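Local coordinates for protein acyl-coenzyme A oxidase (Caenorhabditis elegans, PDB 5K3J) that catalyses the FAD-dependent first step of peroxisomal beta-oxidation, desaturating the CoA-linked five-carbon side chain of ascaroside pheromone precursors and releasing hydrogen peroxide, at residues Glu95-His98 / Leu99-Val103; Val484-Phe487 / Glu488-Arg492; Ile400-Ala403 / Arg404-Cys407; Thr499-Phe502 / Leu503-Glu507. All coordinates share one frame; numbering follows the deposited sequence.

Contact 1. Residues Glu95-His98 / Leu99-Val103; sequences ESLH and LHREV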
loop_
_atom_site.group_PDB
_atom_site.type_symbol
_atom_site.label_atom_id
_atom_site.label_comp_id
_atom_site.label_asym_id
_atom_site.label_seq_id
_atom_site.Cartn_x
_atom_site.Cartn_y
_atom_site.Cartn_z
ATOM N N GLU A 95 -20.428 -21.151 5.486
ATOM C CA GLU A 95 -21.204 -20.410 6.473
ATOM C C GLU A 95 -20.328 -19.859 7.593
ATOM O O GLU A 95 -20.537 -18.739 8.054
ATOM C CB GLU A 95 -22.307 -21.286 7.066
ATOM C CG GLU A 95 -23.473 -21.534 6.117
ATOM C CD GLU A 95 -24.658 -22.182 6.813
ATOM O OE1 GLU A 95 -24.559 -22.446 8.029
ATOM O OE2 GLU A 95 -25.688 -22.427 6.151
ATOM N N SER A 96 -19.345 -20.645 8.025
ATOM C CA SER A 96 -18.486 -20.241 9.135
ATOM C C SER A 96 -17.633 -19.038 8.751
ATOM O O SER A 96 -17.377 -18.157 9.576
ATOM C CB SER A 96 -17.593 -21.398 9.581
ATOM O OG SER A 96 -17.086 -21.169 10.880
ATOM N N LEU A 97 -17.201 -19.009 7.493
ATOM C CA LEU A 97 -16.439 -17.885 6.972
ATOM C C LEU A 97 -17.271 -16.612 6.927
ATOM O O LEU A 97 -16.769 -15.535 7.237
ATOM C CB LEU A 97 -15.893 -18.201 5.580
ATOM C CG LEU A 97 -14.682 -19.136 5.529
ATOM C CD1 LEU A 97 -14.062 -19.141 4.135
ATOM C CD2 LEU A 97 -13.644 -18.773 6.594
ATOM N N HIS A 98 -18.538 -16.729 6.540
ATOM C CA HIS A 98 -19.416 -15.564 6.520
ATOM C C HIS A 98 -19.634 -15.042 7.932
ATOM O O HIS A 98 -19.576 -13.837 8.176
ATOM C CB HIS A 98 -20.766 -15.888 5.884
ATOM C CG HIS A 98 -21.776 -14.794 6.040
ATOM N ND1 HIS A 98 -21.815 -13.690 5.214
ATOM C CD2 HIS A 98 -22.769 -14.621 6.945
ATOM C CE1 HIS A 98 -22.796 -12.892 5.595
ATOM N NE2 HIS A 98 -23.392 -13.433 6.643
ATOM N N LEU A 99 -19.880 -15.959 8.862
ATOM C CA LEU A 99 -20.156 -15.591 10.243
ATOM C C LEU A 99 -18.968 -14.884 10.897
ATOM O O LEU A 99 -19.143 -13.902 11.617
ATOM C CB LEU A 99 -20.542 -16.829 11.052
ATOM C CG LEU A 99 -20.916 -16.557 12.505
ATOM C CD1 LEU A 99 -22.111 -15.633 12.557
ATOM C CD2 LEU A 99 -21.206 -17.851 13.246
ATOM N N HIS A 100 -17.761 -15.375 10.635
ATOM C CA HIS A 100 -16.570 -14.816 11.259
ATOM C C HIS A 100 -16.105 -13.545 10.551
ATOM O O HIS A 100 -15.686 -12.590 11.205
ATOM C CB HIS A 100 -15.449 -15.856 11.289
ATOM C CG HIS A 100 -15.668 -16.943 12.294
ATOM N ND1 HIS A 100 -16.461 -18.043 12.043
ATOM C CD2 HIS A 100 -15.212 -17.092 13.560
ATOM C CE1 HIS A 100 -16.478 -18.824 13.109
ATOM N NE2 HIS A 100 -15.726 -18.270 14.043
ATOM N N ARG A 101 -16.185 -13.525 9.222
ATOM C CA ARG A 101 -15.817 -12.329 8.467
ATOM C C ARG A 101 -16.714 -11.157 8.847
ATOM O O ARG A 101 -16.292 -10.004 8.793
ATOM C CB ARG A 101 -15.902 -12.564 6.958
ATOM C CG ARG A 101 -14.726 -13.314 6.342
ATOM C CD ARG A 101 -14.959 -13.521 4.850
ATOM N NE ARG A 101 -13.916 -14.313 4.205
ATOM C CZ ARG A 101 -14.127 -15.068 3.133
ATOM N NH1 ARG A 101 -15.343 -15.138 2.608
ATOM N NH2 ARG A 101 -13.133 -15.763 2.592
ATOM N N GLU A 102 -17.952 -11.458 9.226
ATOM C CA GLU A 102 -18.888 -10.414 9.614
ATOM C C GLU A 102 -18.782 -10.062 11.087
ATOM O O GLU A 102 -18.515 -8.914 11.430
ATOM C CB GLU A 102 -20.327 -10.819 9.293
ATOM C CG GLU A 102 -21.348 -9.829 9.840
ATOM C CD GLU A 102 -22.745 -10.067 9.300
ATOM O OE1 GLU A 102 -23.649 -10.401 10.097
ATOM O OE2 GLU A 102 -22.947 -9.912 8.077
ATOM N N VAL A 103 -19.000 -11.044 11.955
ATOM C CA VAL A 103 -18.989 -10.798 13.396
ATOM C C VAL A 103 -17.595 -10.412 13.890
ATOM O O VAL A 103 -17.405 -9.332 14.453
ATOM C CB VAL A 103 -19.473 -12.021 14.189
ATOM C CG1 VAL A 103 -19.392 -11.750 15.681
ATOM C CG2 VAL A 103 -20.888 -12.374 13.790
#

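Contact 2. Residues Val484-Phe487 / Glu488-Arg492; sequences VKMF and ENMAR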
loop_
_atom_site.group_PDB
_atom_site.type_symbol
_atom_site.label_atom_id
_atom_site.label_comp_id
_atom_site.label_asym_id
_atom_site.label_seq_id
_atom_site.Cartn_x
_atom_site.Cartn_y
_atom_site.Cartn_z
ATOM N N VAL A 484 -9.390 -14.050 -25.748
ATOM C CA VAL A 484 -8.805 -15.214 -25.096
ATOM C C VAL A 484 -7.711 -15.790 -25.983
ATOM O O VAL A 484 -6.645 -16.176 -25.508
ATOM C CB VAL A 484 -9.870 -16.289 -24.800
ATOM C CG1 VAL A 484 -9.222 -17.602 -24.393
ATOM C CG2 VAL A 484 -10.825 -15.800 -23.725
ATOM N N LYS A 485 -7.988 -15.820 -27.283
ATOM C CA LYS A 485 -7.009 -16.234 -28.280
ATOM C C LYS A 485 -5.789 -15.314 -28.268
ATOM O O LYS A 485 -4.662 -15.760 -28.485
ATOM C CB LYS A 485 -7.642 -16.248 -29.676
ATOM C CG LYS A 485 -7.744 -17.625 -30.314
ATOM C CD LYS A 485 -8.791 -18.487 -29.628
ATOM C CE LYS A 485 -8.194 -19.805 -29.168
ATOM N NZ LYS A 485 -9.221 -20.861 -28.955
ATOM N N MET A 486 -6.021 -14.029 -28.021
ATOM C CA MET A 486 -4.930 -13.067 -27.923
ATOM C C MET A 486 -4.143 -13.284 -26.636
ATOM O O MET A 486 -2.925 -13.101 -26.605
ATOM C CB MET A 486 -5.462 -11.633 -27.983
ATOM C CG MET A 486 -4.393 -10.562 -27.820
ATOM S SD MET A 486 -3.127 -10.621 -29.102
ATOM C CE MET A 486 -4.120 -10.355 -30.567
ATOM N N PHE A 487 -4.843 -13.679 -25.576
ATOM C CA PHE A 487 -4.201 -13.961 -24.295
ATOM C C PHE A 487 -3.554 -15.339 -24.284
ATOM O O PHE A 487 -2.719 -15.631 -23.427
ATOM C CB PHE A 487 -5.203 -13.845 -23.148
ATOM C CG PHE A 487 -5.149 -12.529 -22.431
ATOM C CD1 PHE A 487 -4.219 -12.307 -21.428
ATOM C CD2 PHE A 487 -6.026 -11.511 -22.764
ATOM C CE1 PHE A 487 -4.167 -11.093 -20.769
ATOM C CE2 PHE A 487 -5.979 -10.297 -22.110
ATOM C CZ PHE A 487 -5.049 -10.088 -21.110
ATOM N N GLU A 488 -3.951 -16.188 -25.227
ATOM C CA GLU A 488 -3.272 -17.460 -25.434
ATOM C C GLU A 488 -1.909 -17.184 -26.024
ATOM O O GLU A 488 -0.911 -17.782 -25.622
ATOM C CB GLU A 488 -4.069 -18.377 -26.351
ATOM C CG GLU A 488 -5.249 -19.037 -25.679
ATOM C CD GLU A 488 -5.917 -20.037 -26.589
ATOM O OE1 GLU A 488 -5.436 -20.187 -27.732
ATOM O OE2 GLU A 488 -6.912 -20.668 -26.172
ATOM N N ASN A 489 -1.878 -16.262 -26.982
ATOM C CA ASN A 489 -0.629 -15.648 -27.406
ATOM C C ASN A 489 -0.128 -14.779 -26.252
ATOM O O ASN A 489 -0.669 -14.855 -25.148
ATOM C CB ASN A 489 -0.819 -14.829 -28.684
ATOM C CG ASN A 489 -1.579 -15.591 -29.759
ATOM O OD1 ASN A 489 -1.031 -16.476 -30.420
ATOM N ND2 ASN A 489 -2.846 -15.243 -29.943
ATOM N N MET A 490 0.891 -13.958 -26.491
ATOM C CA MET A 490 1.571 -13.235 -25.408
ATOM C C MET A 490 2.115 -14.211 -24.369
ATOM O O MET A 490 3.324 -14.322 -24.171
ATOM C CB MET A 490 0.641 -12.231 -24.713
ATOM C CG MET A 490 0.021 -11.179 -25.597
ATOM S SD MET A 490 -0.890 -9.985 -24.592
ATOM C CE MET A 490 -2.334 -10.928 -24.129
ATOM N N ALA A 491 1.195 -14.899 -23.695
ATOM C CA ALA A 491 1.523 -15.964 -22.754
ATOM C C ALA A 491 2.440 -17.002 -23.394
ATOM O O ALA A 491 3.599 -17.138 -23.003
ATOM C CB ALA A 491 0.251 -16.629 -22.248
ATOM N N ARG A 492 1.905 -17.729 -24.373
ATOM C CA ARG A 492 2.670 -18.707 -25.142
ATOM C C ARG A 492 3.959 -18.101 -25.677
ATOM O O ARG A 492 5.021 -18.722 -25.621
ATOM C CB ARG A 492 1.833 -19.245 -26.302
ATOM C CG ARG A 492 2.596 -20.138 -27.267
ATOM C CD ARG A 492 1.805 -20.387 -28.548
ATOM N NE ARG A 492 0.446 -20.854 -28.287
ATOM C CZ ARG A 492 -0.647 -20.122 -28.483
ATOM N NH1 ARG A 492 -0.544 -18.883 -28.951
ATOM N NH2 ARG A 492 -1.844 -20.628 -28.218
#

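Contact 3. Residues Ile400-Ala403 / Arg404-Cys407; sequences IEQA and RMAC. With ATP (adenosine-5'-triphosphate), chain H.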
loop_
_atom_site.group_PDB
_atom_site.type_symbol
_atom_site.label_atom_id
_atom_site.label_comp_id
_atom_site.label_asym_id
_atom_site.label_seq_id
_atom_site.Cartn_x
_atom_site.Cartn_y
_atom_site.Cartn_z
ATOM N N ILE A 400 -7.175 -1.947 -4.185
ATOM C CA ILE A 400 -7.697 -1.477 -2.904
ATOM C C ILE A 400 -7.178 -0.079 -2.549
ATOM O O ILE A 400 -7.923 0.742 -2.010
ATOM C CB ILE A 400 -7.367 -2.488 -1.779
ATOM C CG1 ILE A 400 -8.308 -3.692 -1.886
ATOM C CG2 ILE A 400 -7.493 -1.854 -0.395
ATOM C CD1 ILE A 400 -7.924 -4.857 -1.008
ATOM N N GLU A 401 -5.916 0.202 -2.864
ATOM C CA GLU A 401 -5.382 1.553 -2.698
ATOM C C GLU A 401 -6.135 2.550 -3.577
ATOM O O GLU A 401 -6.446 3.662 -3.141
ATOM C CB GLU A 401 -3.889 1.604 -3.027
ATOM C CG GLU A 401 -2.975 1.273 -1.858
ATOM C CD GLU A 401 -3.214 2.174 -0.654
ATOM O OE1 GLU A 401 -2.334 3.010 -0.343
ATOM O OE2 GLU A 401 -4.283 2.041 -0.018
ATOM N N GLN A 402 -6.410 2.147 -4.816
ATOM C CA GLN A 402 -7.173 2.964 -5.756
ATOM C C GLN A 402 -8.552 3.257 -5.181
ATOM O O GLN A 402 -9.085 4.354 -5.332
ATOM C CB GLN A 402 -7.291 2.260 -7.117
ATOM C CG GLN A 402 -6.019 2.302 -7.945
ATOM C CD GLN A 402 -5.645 3.716 -8.334
ATOM O OE1 GLN A 402 -6.516 4.562 -8.539
ATOM N NE2 GLN A 402 -4.346 3.987 -8.424
ATOM N N ALA A 403 -9.109 2.268 -4.497
ATOM C CA ALA A 403 -10.416 2.404 -3.873
ATOM C C ALA A 403 -10.389 3.447 -2.759
ATOM O O ALA A 403 -11.334 4.219 -2.598
ATOM C CB ALA A 403 -10.885 1.062 -3.334
ATOM N N ARG A 404 -9.299 3.465 -1.997
ATOM C CA ARG A 404 -9.142 4.401 -0.890
ATOM C C ARG A 404 -8.958 5.831 -1.369
ATOM O O ARG A 404 -9.686 6.731 -0.955
ATOM C CB ARG A 404 -7.953 3.994 -0.011
ATOM C CG ARG A 404 -7.633 5.001 1.083
ATOM C CD ARG A 404 -6.365 4.637 1.841
ATOM N NE ARG A 404 -5.204 4.522 0.959
ATOM C CZ ARG A 404 -4.445 5.547 0.581
ATOM N NH1 ARG A 404 -4.719 6.774 1.008
ATOM N NH2 ARG A 404 -3.409 5.350 -0.225
ATOM N N MET A 405 -7.976 6.034 -2.239
ATOM C CA MET A 405 -7.689 7.360 -2.778
ATOM C C MET A 405 -8.877 7.939 -3.544
ATOM O O MET A 405 -8.984 9.150 -3.715
ATOM C CB MET A 405 -6.457 7.312 -3.690
ATOM C CG MET A 405 -5.158 6.959 -2.981
ATOM S SD MET A 405 -3.760 6.818 -4.111
ATOM C CE MET A 405 -4.269 5.410 -5.092
ATOM N N ALA A 406 -9.762 7.061 -4.004
ATOM C CA ALA A 406 -10.971 7.470 -4.713
ATOM C C ALA A 406 -11.901 8.279 -3.811
ATOM O O ALA A 406 -12.688 9.099 -4.288
ATOM C CB ALA A 406 -11.697 6.255 -5.251
ATOM N N CYS A 407 -11.810 8.030 -2.506
ATOM C CA CYS A 407 -12.576 8.769 -1.509
ATOM C C CYS A 407 -11.901 10.098 -1.199
ATOM O O CYS A 407 -12.410 10.894 -0.410
ATOM C CB CYS A 407 -12.733 7.944 -0.229
ATOM S SG CYS A 407 -13.516 6.342 -0.492
HETATM P PG ATP H . 0.137 4.071 -18.117
HETATM O O1G ATP H . 0.772 3.133 -19.114
HETATM O O2G ATP H . -0.898 4.995 -18.714
HETATM O O3G ATP H . 1.101 4.741 -17.165
HETATM P PB ATP H . -1.841 2.120 -17.823
HETATM O O1B ATP H . -1.676 0.764 -17.178
HETATM O O2B ATP H . -1.773 2.244 -19.326
HETATM O O3B ATP H . -0.755 3.117 -17.179
HETATM P PA ATP H . -3.463 3.867 -16.243
HETATM O O1A ATP H . -2.377 4.909 -16.319
HETATM O O2A ATP H . -4.899 4.324 -16.300
HETATM O O3A ATP H . -3.267 2.696 -17.335
HETATM O "O5'" ATP H . -3.269 3.060 -14.865
HETATM C "C5'" ATP H . -4.345 2.287 -14.342
HETATM C "C4'" ATP H . -4.513 2.607 -12.866
HETATM O "O4'" ATP H . -3.360 3.295 -12.376
HETATM C "C3'" ATP H . -5.706 3.523 -12.661
HETATM O "O3'" ATP H . -6.572 2.970 -11.667
HETATM C "C2'" ATP H . -5.134 4.820 -12.135
HETATM O "O2'" ATP H . -5.960 5.339 -11.093
HETATM C "C1'" ATP H . -3.775 4.416 -11.592
HETATM N N9 ATP H . -2.791 5.533 -11.628
HETATM C C8 ATP H . -1.938 5.837 -12.628
HETATM N N7 ATP H . -1.179 6.918 -12.309
HETATM C C5 ATP H . -1.543 7.322 -11.078
HETATM C C6 ATP H . -1.140 8.403 -10.146
HETATM N N6 ATP H . -0.172 9.294 -10.471
HETATM N N1 ATP H . -1.771 8.472 -8.954
HETATM C C2 ATP H . -2.734 7.595 -8.616
HETATM N N3 ATP H . -3.149 6.591 -9.410
HETATM C C4 ATP H . -2.601 6.404 -10.635
#

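Contact 4. Residues Thr499-Phe502 / Leu503-Glu507; sequences TEKF and LKLME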
loop_
_atom_site.group_PDB
_atom_site.type_symbol
_atom_site.label_atom_id
_atom_site.label_comp_id
_atom_site.label_asym_id
_atom_site.label_seq_id
_atom_site.Cartn_x
_atom_site.Cartn_y
_atom_site.Cartn_z
ATOM N N THR A 499 11.793 -19.437 -21.679
ATOM C CA THR A 499 12.358 -20.774 -21.544
ATOM C C THR A 499 13.635 -20.924 -22.370
ATOM O O THR A 499 14.643 -21.432 -21.878
ATOM C CB THR A 499 11.343 -21.860 -21.963
ATOM O OG1 THR A 499 10.251 -21.883 -21.036
ATOM C CG2 THR A 499 12.005 -23.233 -21.989
ATOM N N GLU A 500 13.593 -20.456 -23.614
ATOM C CA GLU A 500 14.721 -20.598 -24.531
ATOM C C GLU A 500 15.905 -19.727 -24.119
ATOM O O GLU A 500 17.053 -20.045 -24.434
ATOM C CB GLU A 500 14.290 -20.254 -25.956
ATOM C CG GLU A 500 15.177 -20.849 -27.034
ATOM C CD GLU A 500 14.395 -21.665 -28.043
ATOM O OE1 GLU A 500 13.149 -21.563 -28.059
ATOM O OE2 GLU A 500 15.025 -22.413 -28.819
ATOM N N LYS A 501 15.624 -18.626 -23.429
ATOM C CA LYS A 501 16.686 -17.776 -22.906
ATOM C C LYS A 501 17.383 -18.498 -21.765
ATOM O O LYS A 501 18.612 -18.521 -21.689
ATOM C CB LYS A 501 16.143 -16.428 -22.432
ATOM C CG LYS A 501 17.169 -15.569 -21.704
ATOM C CD LYS A 501 16.645 -14.165 -21.446
ATOM C CE LYS A 501 17.572 -13.381 -20.526
ATOM N NZ LYS A 501 17.115 -11.976 -20.314
ATOM N N PHE A 502 16.591 -19.096 -20.882
ATOM C CA PHE A 502 17.139 -19.922 -19.813
ATOM C C PHE A 502 17.894 -21.115 -20.401
ATOM O O PHE A 502 18.955 -21.484 -19.902
ATOM C CB PHE A 502 16.026 -20.378 -18.864
ATOM C CG PHE A 502 16.371 -21.587 -18.044
ATOM C CD1 PHE A 502 17.453 -21.583 -17.177
ATOM C CD2 PHE A 502 15.584 -22.723 -18.116
ATOM C CE1 PHE A 502 17.754 -22.703 -16.421
ATOM C CE2 PHE A 502 15.880 -23.838 -17.362
ATOM C CZ PHE A 502 16.966 -23.828 -16.513
ATOM N N LEU A 503 17.360 -21.693 -21.474
ATOM C CA LEU A 503 18.026 -22.796 -22.169
ATOM C C LEU A 503 19.357 -22.372 -22.790
ATOM O O LEU A 503 20.363 -23.069 -22.651
ATOM C CB LEU A 503 17.114 -23.378 -23.253
ATOM C CG LEU A 503 15.912 -24.191 -22.764
ATOM C CD1 LEU A 503 15.124 -24.768 -23.935
ATOM C CD2 LEU A 503 16.356 -25.291 -21.806
ATOM N N LYS A 504 19.353 -21.231 -23.475
ATOM C CA LYS A 504 20.554 -20.708 -24.125
ATOM C C LYS A 504 21.693 -20.487 -23.136
ATOM O O LYS A 504 22.864 -20.677 -23.467
ATOM C CB LYS A 504 20.242 -19.396 -24.851
ATOM C CG LYS A 504 20.183 -19.508 -26.366
ATOM C CD LYS A 504 19.977 -18.141 -27.000
ATOM C CE LYS A 504 20.331 -18.155 -28.479
ATOM N NZ LYS A 504 19.586 -19.201 -29.234
ATOM N N LEU A 505 21.338 -20.084 -21.920
ATOM C CA LEU A 505 22.321 -19.836 -20.874
ATOM C C LEU A 505 22.940 -21.137 -20.370
ATOM O O LEU A 505 23.991 -21.122 -19.736
ATOM C CB LEU A 505 21.683 -19.063 -19.716
ATOM C CG LEU A 505 21.363 -17.591 -19.995
ATOM C CD1 LEU A 505 20.223 -17.107 -19.114
ATOM C CD2 LEU A 505 22.601 -16.721 -19.792
ATOM N N MET A 506 22.293 -22.262 -20.652
ATOM C CA MET A 506 22.853 -23.560 -20.280
ATOM C C MET A 506 23.669 -24.129 -21.435
ATOM O O MET A 506 24.606 -24.901 -21.228
ATOM C CB MET A 506 21.750 -24.533 -19.867
ATOM C CG MET A 506 20.903 -24.035 -18.707
ATOM S SD MET A 506 19.823 -25.310 -18.035
ATOM C CE MET A 506 21.023 -26.422 -17.313
ATOM N N GLU A 507 23.310 -23.737 -22.653
ATOM C CA GLU A 507 24.127 -24.037 -23.818
ATOM C C GLU A 507 25.327 -23.092 -23.822
ATOM O O GLU A 507 26.291 -23.284 -24.564
ATOM C CB GLU A 507 23.301 -23.914 -25.100
ATOM C CG GLU A 507 22.221 -24.985 -25.214
ATOM C CD GLU A 507 21.044 -24.555 -26.071
ATOM O OE1 GLU A 507 21.232 -23.692 -26.952
ATOM O OE2 GLU A 507 19.928 -25.073 -25.853
#

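Contact 1. Residues Glu95-His98 / Leu99-Val103
The carbonyl oxygen of S96 takes two N-H groups of H100. S96 O lies 3.0 Å from the backbone N of H100 and 2.6 Å from its ring ND1, the two donors arriving from opposite faces of the carbonyl plane. The ring bond is fairly straight (161°), and S96 O lies almost in the imidazole plane, so this edge of the ring is fixed to its own helix, an arrangement that implies a proton on ND1. The torsion that sets CG of H100 beside its backbone N (chi1 -73°) folds ND1 back over the preceding turn. One residue on, L97 O receives R101 N at 2.9 Å; E95 O receives L99 N and H98 O receives E102 N in the same i to i+4 manner. These bonds belong to helix 93-103 of the N-terminal helical region, packed against helices 36-49 and 66-82. H98 and E102 run side by side, their planes 65° apart, yet NE2 of H98 and OE2 of E102 stay 3.8 Å apart. T46 joins them instead, its hydroxyl bonded to both atoms, while E102 OE2 also bonds S611. At the start of the segment the E95 carboxylate is held by R41 and by the backbone N of D89. R101 has an extended chain; CD1 of L97 lies over one guanidinium face, 3.8 Å from NH2 of R101. Its side chain also touches E299 of helix 287-315, a residue important for binding the ascaroside-CoA substrate.

Contact 2. Residues Val484-Phe487 / Glu488-Arg492
Near the beginning of helix 481-507, in the C-terminal acyl-CoA oxidase region, M490 reaches back one turn to F487 in a Met-aromatic contact. The terminal methyl does the touching: CE of M490 sits 3.6 Å from the F487 ring centroid and 15° off the ring normal, a CH-pi contact over one face. SD of M490 is farther off, 5.2 Å from the same centroid. M490 first runs out extended, then bends at its last torsion (chi3 -74°), which turns CE in over the phenyl group. The same methyl also meets the side chain of M486, with CE of M490 4.2 Å from CG of M486. This apolar side of the helix is buried: F487 packs on L533 and I536 of helix 520-543, and M486 and M490 on L567 of helix 549-569. M490 further touches Y573, a residue that binds ATP shared across the dimer. Charged groups collect on another side, where K485, E488 and R492 form a salt-bridge network of long links. NZ of K485 is 3.6 Å from OE2 of E488, while NH2 of R492 is 3.7 Å from OE1 of E488. K485 bends twice along its chain to lie alongside the glutamate. R492 has a second partner, its NH2 also donating to the carbonyl oxygen of Y467.

Contact 3. Residues Ile400-Ala403 / Arg404-Cys407
The ATP site shared between the two subunits is read here by Q402, whose amide grips both base and sugar of the nucleotide. NE2 of Q402 donates to N3 of the adenine at 3.0 Å in a nearly straight bond (168°), and the ribose hydroxyl O2' donates to OE1 of Q402 at 2.7 Å. NE of R341 also donates to OE1, so the oxygen end of the amide has two donors and its rotation is fixed. Bending at chi2 (-64°) carries the amide out to the nucleotide, and CE of M405 rests 3.6 Å from NE2 of Q402. All this takes place toward the C-terminal end of helix 379-405 in the C-alpha1 domain, where A406 belongs to the FAD pocket. Next to Q402 in the chain, E401 lies alongside R404 in a buried salt bridge. R404 uses its side edge: NE of R404 meets OE2 of E401 at 2.8 Å and NH2 of R404 meets OE1 of E401 at 2.6 Å. OE2 is met on its syn side but tilted out of the carboxylate plane, and OE1 from farther above it, the two flat groups being turned 34° apart. The hydroxyl of Y422 of the second subunit is hydrogen-bonded to OE1 of E401, which puts this ion pair at the dimer interface; I426 of that subunit packs on both side chains.

Contact 4. Residues Thr499-Phe502 / Leu503-Glu507
Sulfur meets aromatic ring where M506 swings back over the preceding turn to F502. SD of M506 is 4.2 Å from the F502 ring centroid and 38° off the ring normal, an oblique Met-aromatic approach. The nearest ring atom is CZ of F502, 3.6 Å from SD of M506, so the sulfur addresses the far end of the ring. F502 holds CG anti to its backbone N (chi1 159°), sending the ring out toward helix 512-518, where W516 meets it edge-to-face and A515 packs on both F502 and M506. Aliphatic contact is looser: T499 and L503 point the same way, CG2 of T499 lying 4.0 Å from CD1 of L503. Backbone hydrogen bonds tie the two segments together: L503 N to T499 O at 2.8 Å, K504 N to E500 O at 2.8 Å and L505 N to K501 O at 3.2 Å. The hydroxyl of T499 is also bound within the helix, to the carbonyl oxygen of A495. Of the charged groups, the exposed E500 and K504 are not in contact, OE2 of E500 being 5.6 Å from NZ of K504, whereas K501 extends fully toward the second subunit and makes a weak, long ion pair with D588 there. The i to i+4 bonds of an alpha-helix, with F502 buried and E500 and K504 exposed, make this the amphipathic C-terminal part of helix 481-507.

Contacts 2 and 4 share helix 481-507, their centres about 22 Å apart, and each sets a methionine on a phenylalanine; in contact 2 a methyl covers the ring face in a buried setting, while contact 4 is only partly buried and brings sulfur obliquely to the ring. Contacts 1 and 3 lie deeper, about 25 Å apart between centres, and rely on polar groups satisfied inside the protein: a histidine bonded to its own helix in 95-103, a bidentate ion pair and a nucleotide-binding amide in 400-407. Charge pairing is close in contact 3 but long in contact 2. Contacts 3 and 4 reach the second subunit; contacts 1 and 2 do not.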